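Lipolytic protein G-D-S-L family (PDB 4Q7Q) is of unknown function but probably hydrolyses carboxylic esters as a lipase or acylhydrolase of the SGNH type. Local coordinates at residues Gly61-Leu66 and Phe108-Ser113; Gly90-Tyr95 and Val164-Arg169. All blocks are in the same frame, centred on the assembly; numbering follows the deposited sequence.

Contact 1 (Gly61-Leu66 and Phe108-Ser113); sequences GNIDSL and FRIIIS. With FMT (formic acid), chain E.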
loop_
_atom_site.group_PDB
_atom_site.type_symbol
_atom_site.label_atom_id
_atom_site.label_comp_id
_atom_site.label_asym_id
_atom_site.label_seq_id
_atom_site.Cartn_x
_atom_site.Cartn_y
_atom_site.Cartn_z
ATOM N N GLY A 61 5.867 -0.430 -16.333
ATOM C CA GLY A 61 5.994 0.279 -17.597
ATOM C C GLY A 61 7.195 1.200 -17.665
ATOM O O GLY A 61 7.641 1.566 -18.751
ATOM N N ASN A 62 7.717 1.581 -16.505
ATOM C CA ASN A 62 8.868 2.476 -16.432
ATOM C C ASN A 62 10.056 1.794 -15.788
ATOM O O ASN A 62 10.987 2.460 -15.334
ATOM C CB ASN A 62 8.534 3.718 -15.602
ATOM C CG ASN A 62 7.615 4.666 -16.322
ATOM O OD1 ASN A 62 8.057 5.471 -17.135
ATOM N ND2 ASN A 62 6.328 4.584 -16.024
ATOM N N ILE A 63 10.017 0.469 -15.754
ATOM C CA ILE A 63 10.925 -0.314 -14.923
ATOM C C ILE A 63 12.416 -0.080 -15.196
ATOM O O ILE A 63 13.228 -0.183 -14.280
ATOM C CB ILE A 63 10.575 -1.827 -14.991
ATOM C CG1 ILE A 63 11.145 -2.582 -13.789
ATOM C CG2 ILE A 63 11.038 -2.441 -16.307
ATOM C CD1 ILE A 63 10.518 -2.233 -12.471
ATOM N N ASP A 64 12.774 0.262 -16.433
ATOM C CA ASP A 64 14.178 0.471 -16.790
ATOM C C ASP A 64 14.632 1.914 -16.567
ATOM O O ASP A 64 15.803 2.237 -16.772
ATOM C CB ASP A 64 14.428 0.057 -18.245
ATOM C CG ASP A 64 14.235 -1.430 -18.466
ATOM O OD1 ASP A 64 14.615 -2.213 -17.571
ATOM O OD2 ASP A 64 13.706 -1.813 -19.535
ATOM N N SER A 65 13.712 2.767 -16.118
ATOM C CA SER A 65 13.982 4.197 -16.004
ATOM C C SER A 65 13.839 4.728 -14.582
ATOM O O SER A 65 13.773 5.937 -14.378
ATOM C CB SER A 65 13.054 4.982 -16.938
ATOM O OG SER A 65 13.200 4.549 -18.280
ATOM N N LEU A 66 13.785 3.831 -13.603
ATOM C CA LEU A 66 13.562 4.232 -12.220
ATOM C C LEU A 66 14.846 4.476 -11.438
ATOM O O LEU A 66 14.806 4.950 -10.301
ATOM C CB LEU A 66 12.718 3.179 -11.497
ATOM C CG LEU A 66 11.328 2.918 -12.069
ATOM C CD1 LEU A 66 10.563 1.972 -11.167
ATOM C CD2 LEU A 66 10.579 4.234 -12.235
ATOM N N PHE A 108 3.717 -7.762 -12.409
ATOM C CA PHE A 108 4.597 -8.406 -11.443
ATOM C C PHE A 108 5.646 -9.261 -12.136
ATOM O O PHE A 108 6.778 -9.355 -11.657
ATOM C CB PHE A 108 3.814 -9.191 -10.392
ATOM C CG PHE A 108 3.369 -8.347 -9.231
ATOM C CD1 PHE A 108 2.350 -7.424 -9.384
ATOM C CD2 PHE A 108 3.974 -8.475 -7.990
ATOM C CE1 PHE A 108 1.936 -6.635 -8.311
ATOM C CE2 PHE A 108 3.571 -7.694 -6.915
ATOM C CZ PHE A 108 2.546 -6.771 -7.073
ATOM N N ARG A 109 5.287 -9.851 -13.274
ATOM C CA ARG A 109 6.255 -10.586 -14.080
ATOM C C ARG A 109 7.401 -9.666 -14.506
ATOM O O ARG A 109 8.578 -10.012 -14.364
ATOM C CB ARG A 109 5.583 -11.228 -15.305
ATOM C CG ARG A 109 6.582 -11.787 -16.323
ATOM C CD ARG A 109 5.887 -12.297 -17.591
ATOM N NE ARG A 109 4.878 -11.352 -18.067
ATOM C CZ ARG A 109 5.147 -10.251 -18.761
ATOM N NH1 ARG A 109 4.160 -9.445 -19.129
ATOM N NH2 ARG A 109 6.402 -9.946 -19.077
ATOM N N ILE A 110 7.049 -8.487 -15.004
ATOM C CA ILE A 110 8.032 -7.496 -15.428
ATOM C C ILE A 110 8.914 -7.038 -14.262
ATOM O O ILE A 110 10.139 -6.966 -14.385
ATOM C CB ILE A 110 7.321 -6.281 -16.069
ATOM C CG1 ILE A 110 6.650 -6.712 -17.374
ATOM C CG2 ILE A 110 8.288 -5.123 -16.291
ATOM C CD1 ILE A 110 5.823 -5.624 -17.993
ATOM N N ILE A 111 8.289 -6.749 -13.125
ATOM C CA ILE A 111 9.016 -6.250 -11.964
ATOM C C ILE A 111 9.961 -7.298 -11.385
ATOM O O ILE A 111 11.135 -7.018 -11.143
ATOM C CB ILE A 111 8.053 -5.760 -10.867
ATOM C CG1 ILE A 111 7.278 -4.539 -11.363
ATOM C CG2 ILE A 111 8.814 -5.425 -9.588
ATOM C CD1 ILE A 111 6.023 -4.233 -10.551
ATOM N N ILE A 112 9.461 -8.510 -11.181
ATOM C CA ILE A 112 10.302 -9.567 -10.625
ATOM C C ILE A 112 11.428 -9.938 -11.591
ATOM O O ILE A 112 12.557 -10.199 -11.171
ATOM C CB ILE A 112 9.465 -10.792 -10.209
ATOM C CG1 ILE A 112 8.650 -10.435 -8.964
ATOM C CG2 ILE A 112 10.359 -12.000 -9.935
ATOM C CD1 ILE A 112 7.552 -11.415 -8.648
ATOM N N SER A 113 11.140 -9.918 -12.887
ATOM C CA SER A 113 12.183 -10.182 -13.878
ATOM C C SER A 113 13.291 -9.134 -13.828
ATOM O O SER A 113 14.470 -9.474 -13.923
ATOM C CB SER A 113 11.600 -10.272 -15.286
ATOM O OG SER A 113 10.749 -11.398 -15.397
HETATM C C FMT E . 2.892 4.158 -17.442
HETATM O O1 FMT E . 3.262 2.981 -17.406
HETATM O O2 FMT E . 3.214 5.047 -16.639
#

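Contact 2 (Gly90-Tyr95 and Val164-Arg169); sequences GKLDDY and VLTIGR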
loop_
_atom_site.group_PDB
_atom_site.type_symbol
_atom_site.label_atom_id
_atom_site.label_comp_id
_atom_site.label_asym_id
_atom_site.label_seq_id
_atom_site.Cartn_x
_atom_site.Cartn_y
_atom_site.Cartn_z
ATOM N N GLY A 90 -5.946 -10.085 -13.952
ATOM C CA GLY A 90 -5.391 -11.114 -14.807
ATOM C C GLY A 90 -5.366 -12.475 -14.142
ATOM O O GLY A 90 -6.068 -12.717 -13.155
ATOM N N LYS A 91 -4.559 -13.375 -14.696
ATOM C CA LYS A 91 -4.455 -14.731 -14.175
ATOM C C LYS A 91 -2.992 -15.137 -14.125
ATOM O O LYS A 91 -2.141 -14.458 -14.689
ATOM C CB LYS A 91 -5.249 -15.708 -15.048
ATOM C CG LYS A 91 -6.759 -15.443 -15.095
ATOM C CD LYS A 91 -7.491 -16.437 -16.004
ATOM C CE LYS A 91 -9.009 -16.280 -15.905
ATOM N NZ LYS A 91 -9.742 -17.156 -16.871
ATOM N N LEU A 92 -2.697 -16.252 -13.468
ATOM C CA LEU A 92 -1.311 -16.689 -13.330
ATOM C C LEU A 92 -0.608 -16.845 -14.688
ATOM O O LEU A 92 0.596 -16.628 -14.790
ATOM C CB LEU A 92 -1.226 -17.981 -12.513
ATOM C CG LEU A 92 0.179 -18.525 -12.221
ATOM C CD1 LEU A 92 1.021 -17.517 -11.455
ATOM C CD2 LEU A 92 0.114 -19.853 -11.471
ATOM N N ASP A 93 -1.368 -17.203 -15.722
ATOM C CA ASP A 93 -0.837 -17.294 -17.084
ATOM C C ASP A 93 -0.165 -15.999 -17.541
ATOM O O ASP A 93 0.810 -16.030 -18.296
ATOM C CB ASP A 93 -1.958 -17.657 -18.061
ATOM C CG ASP A 93 -1.476 -17.754 -19.497
ATOM O OD1 ASP A 93 -1.628 -16.767 -20.246
ATOM O OD2 ASP A 93 -0.949 -18.819 -19.878
ATOM N N ASP A 94 -0.698 -14.865 -17.089
ATOM C CA ASP A 94 -0.125 -13.555 -17.406
ATOM C C ASP A 94 1.194 -13.308 -16.682
ATOM O O ASP A 94 1.990 -12.459 -17.088
ATOM C CB ASP A 94 -1.110 -12.438 -17.061
ATOM C CG ASP A 94 -2.379 -12.516 -17.878
ATOM O OD1 ASP A 94 -2.290 -12.318 -19.104
ATOM O OD2 ASP A 94 -3.455 -12.766 -17.299
ATOM N N TYR A 95 1.417 -14.034 -15.594
ATOM C CA TYR A 95 2.694 -13.963 -14.909
ATOM C C TYR A 95 3.695 -14.933 -15.543
ATOM O O TYR A 95 4.886 -14.637 -15.646
ATOM C CB TYR A 95 2.547 -14.255 -13.411
ATOM C CG TYR A 95 3.878 -14.200 -12.708
ATOM C CD1 TYR A 95 4.382 -12.997 -12.227
ATOM C CD2 TYR A 95 4.661 -15.345 -12.569
ATOM C CE1 TYR A 95 5.616 -12.942 -11.609
ATOM C CE2 TYR A 95 5.892 -15.295 -11.960
ATOM C CZ TYR A 95 6.364 -14.096 -11.482
ATOM O OH TYR A 95 7.588 -14.049 -10.874
ATOM N N VAL A 164 -1.171 -11.456 -5.520
ATOM C CA VAL A 164 0.157 -11.361 -4.924
ATOM C C VAL A 164 0.498 -12.653 -4.172
ATOM O O VAL A 164 1.594 -13.193 -4.306
ATOM C CB VAL A 164 0.262 -10.140 -3.984
ATOM C CG1 VAL A 164 1.586 -10.165 -3.227
ATOM C CG2 VAL A 164 0.089 -8.831 -4.784
ATOM N N LEU A 165 -0.456 -13.158 -3.398
ATOM C CA LEU A 165 -0.259 -14.417 -2.685
ATOM C C LEU A 165 0.017 -15.564 -3.652
ATOM O O LEU A 165 0.885 -16.399 -3.409
ATOM C CB LEU A 165 -1.466 -14.740 -1.811
ATOM C CG LEU A 165 -1.652 -13.866 -0.567
ATOM C CD1 LEU A 165 -3.065 -14.031 -0.041
ATOM C CD2 LEU A 165 -0.636 -14.231 0.509
ATOM N N THR A 166 -0.725 -15.601 -4.752
ATOM C CA THR A 166 -0.543 -16.645 -5.760
ATOM C C THR A 166 0.844 -16.591 -6.399
ATOM O O THR A 166 1.480 -17.624 -6.575
ATOM C CB THR A 166 -1.639 -16.566 -6.843
ATOM O OG1 THR A 166 -2.921 -16.743 -6.229
ATOM C CG2 THR A 166 -1.446 -17.644 -7.896
ATOM N N ILE A 167 1.316 -15.392 -6.730
ATOM C CA ILE A 167 2.655 -15.230 -7.301
ATOM C C ILE A 167 3.719 -15.666 -6.306
ATOM O O ILE A 167 4.694 -16.326 -6.674
ATOM C CB ILE A 167 2.919 -13.766 -7.725
ATOM C CG1 ILE A 167 1.975 -13.364 -8.861
ATOM C CG2 ILE A 167 4.358 -13.576 -8.172
ATOM C CD1 ILE A 167 1.932 -11.882 -9.111
ATOM N N GLY A 168 3.526 -15.293 -5.043
ATOM C CA GLY A 168 4.426 -15.704 -3.981
ATOM C C GLY A 168 4.526 -17.216 -3.880
ATOM O O GLY A 168 5.624 -17.770 -3.813
ATOM N N ARG A 169 3.377 -17.889 -3.871
ATOM C CA ARG A 169 3.358 -19.346 -3.813
ATOM C C ARG A 169 4.034 -19.972 -5.028
ATOM O O ARG A 169 4.754 -20.953 -4.898
ATOM C CB ARG A 169 1.927 -19.872 -3.682
ATOM C CG ARG A 169 1.314 -19.660 -2.307
ATOM C CD ARG A 169 -0.033 -20.362 -2.174
ATOM N NE ARG A 169 -1.105 -19.425 -1.845
ATOM C CZ ARG A 169 -2.049 -19.039 -2.698
ATOM N NH1 ARG A 169 -2.985 -18.183 -2.314
ATOM N NH2 ARG A 169 -2.060 -19.517 -3.937
#

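Contact 1 (Gly61-Leu66 and Phe108-Ser113)
Ile-63 meets helix 104-118 with two separate branches, one on Ile-110 and one on Ile-111. The contact packs the loop that follows helix 56-61 and leads to strand 73-77 onto this helix, within an alpha/beta hydrolase of the SGNH type. The helix reaches it after two residues that face elsewhere: Phe-108 packs against Val-164 of helix 157-171, and Arg-109 NE bonds to Asp-94 O of helix 92-96. At Ile-110 the first touch is made, methyl to methyl, with CG2 lying 3.8 Å from CG2 of Ile-63. The CB atoms of both residues are directed at the opposite segment. Ile-111 follows; its CB is directed beside the loop, and its CG1 methylene meets Ile-63 CD1 at 4.1 Å. The torsions of Ile-63 explain this division: with CG1 anti to the backbone N (chi1 -159°) and chi2 at 68°, the long branch ends at Ile-111 while the CG2 methyl is left for Ile-110. Ser-113 OG bonds back to Arg-109 O at 2.8 Å, while Ser-113 N reaches the same oxygen from the opposite face of its plane, at 3.0 Å. In the loop, Ser-65 N donates to Asn-62 O (2.9 Å), a turn that carries Ile-63. Asn-62 ND2 binds Gly-58 O and, weakly, a formic acid molecule, probably from the crystallisation liquor. A salt bridge from Asp-64 to Lys-114 lies at the border. No hydrogen bond crosses between the segments, and Ile-63 and Ile-111 are buried, which implies a join held by apolar packing.

Contact 2 (Gly90-Tyr95 and Val164-Arg169)
Tyr-95 N donates to Leu-92 O at 2.8 Å, a bond that joins the two residues by which the short helix 92-96 touches helix 157-171. The setting is the alpha/beta fold of SGNH hydrolases: helix 157-171 lies in the connection between the parallel neighbouring strands 123-127 and 175-176, and its Val-164 touches both. The start of the short helix is secured within its own segment. Lys-91 N donates a hydrogen bond of 2.9 Å to Asp-94 OD2, which accepts with its anti lone pair at an N-H...O angle of 162°, and Asp-94 N returns a 2.8 Å bond to Lys-91 O. Across the contact the main interaction is a CH-pi contact. Ile-167 CG2 sits over one face of the Tyr-95 ring, 4.0 Å from its centroid and 24° off the normal, shifted toward CE1, which it approaches to 3.7 Å. The longer branch of the same isoleucine lies on the same side of the ring but past the rim, CD1 being 4.1 Å from Tyr-95 CD1. Tyr-95 extends that far because its CG is anti to the backbone N (chi1 179°). Its hydroxyl is hydrogen-bonded to Glu-171 of the same long helix, so ring face and polar end both engage one partner helix. Beside this pair the packing is lighter. Thr-166 has OG1 tied to Asn-162 O one turn back, and it is the other branch that faces the short helix, where Thr-166 CG2 stands 4.3 Å from Leu-92 CD1.

Overall arrangement
From the N terminus, the chain first passes 61-66, at the end of helix 56-61 and in the loop that leads to strand 73-77, and then 90-95, at the start of helix 92-96. Helix 104-118 closes contact 1 over 41 intervening residues, and helix 157-171 closes contact 2 over 68. The two loops therefore cross, since 90-95 lies inside the first and 108-113 inside the second. Their centres are 16 Å apart, yet the contacts touch: Phe-108 CB packs 3.5 Å from Ile-167 CD1, and Ile-112 CD1 lies 3.4 Å from Tyr-95 OH. Helix 104-118 thus bridges the loop of contact 1 and both helices of contact 2, whose longer member packs on the parallel sheet.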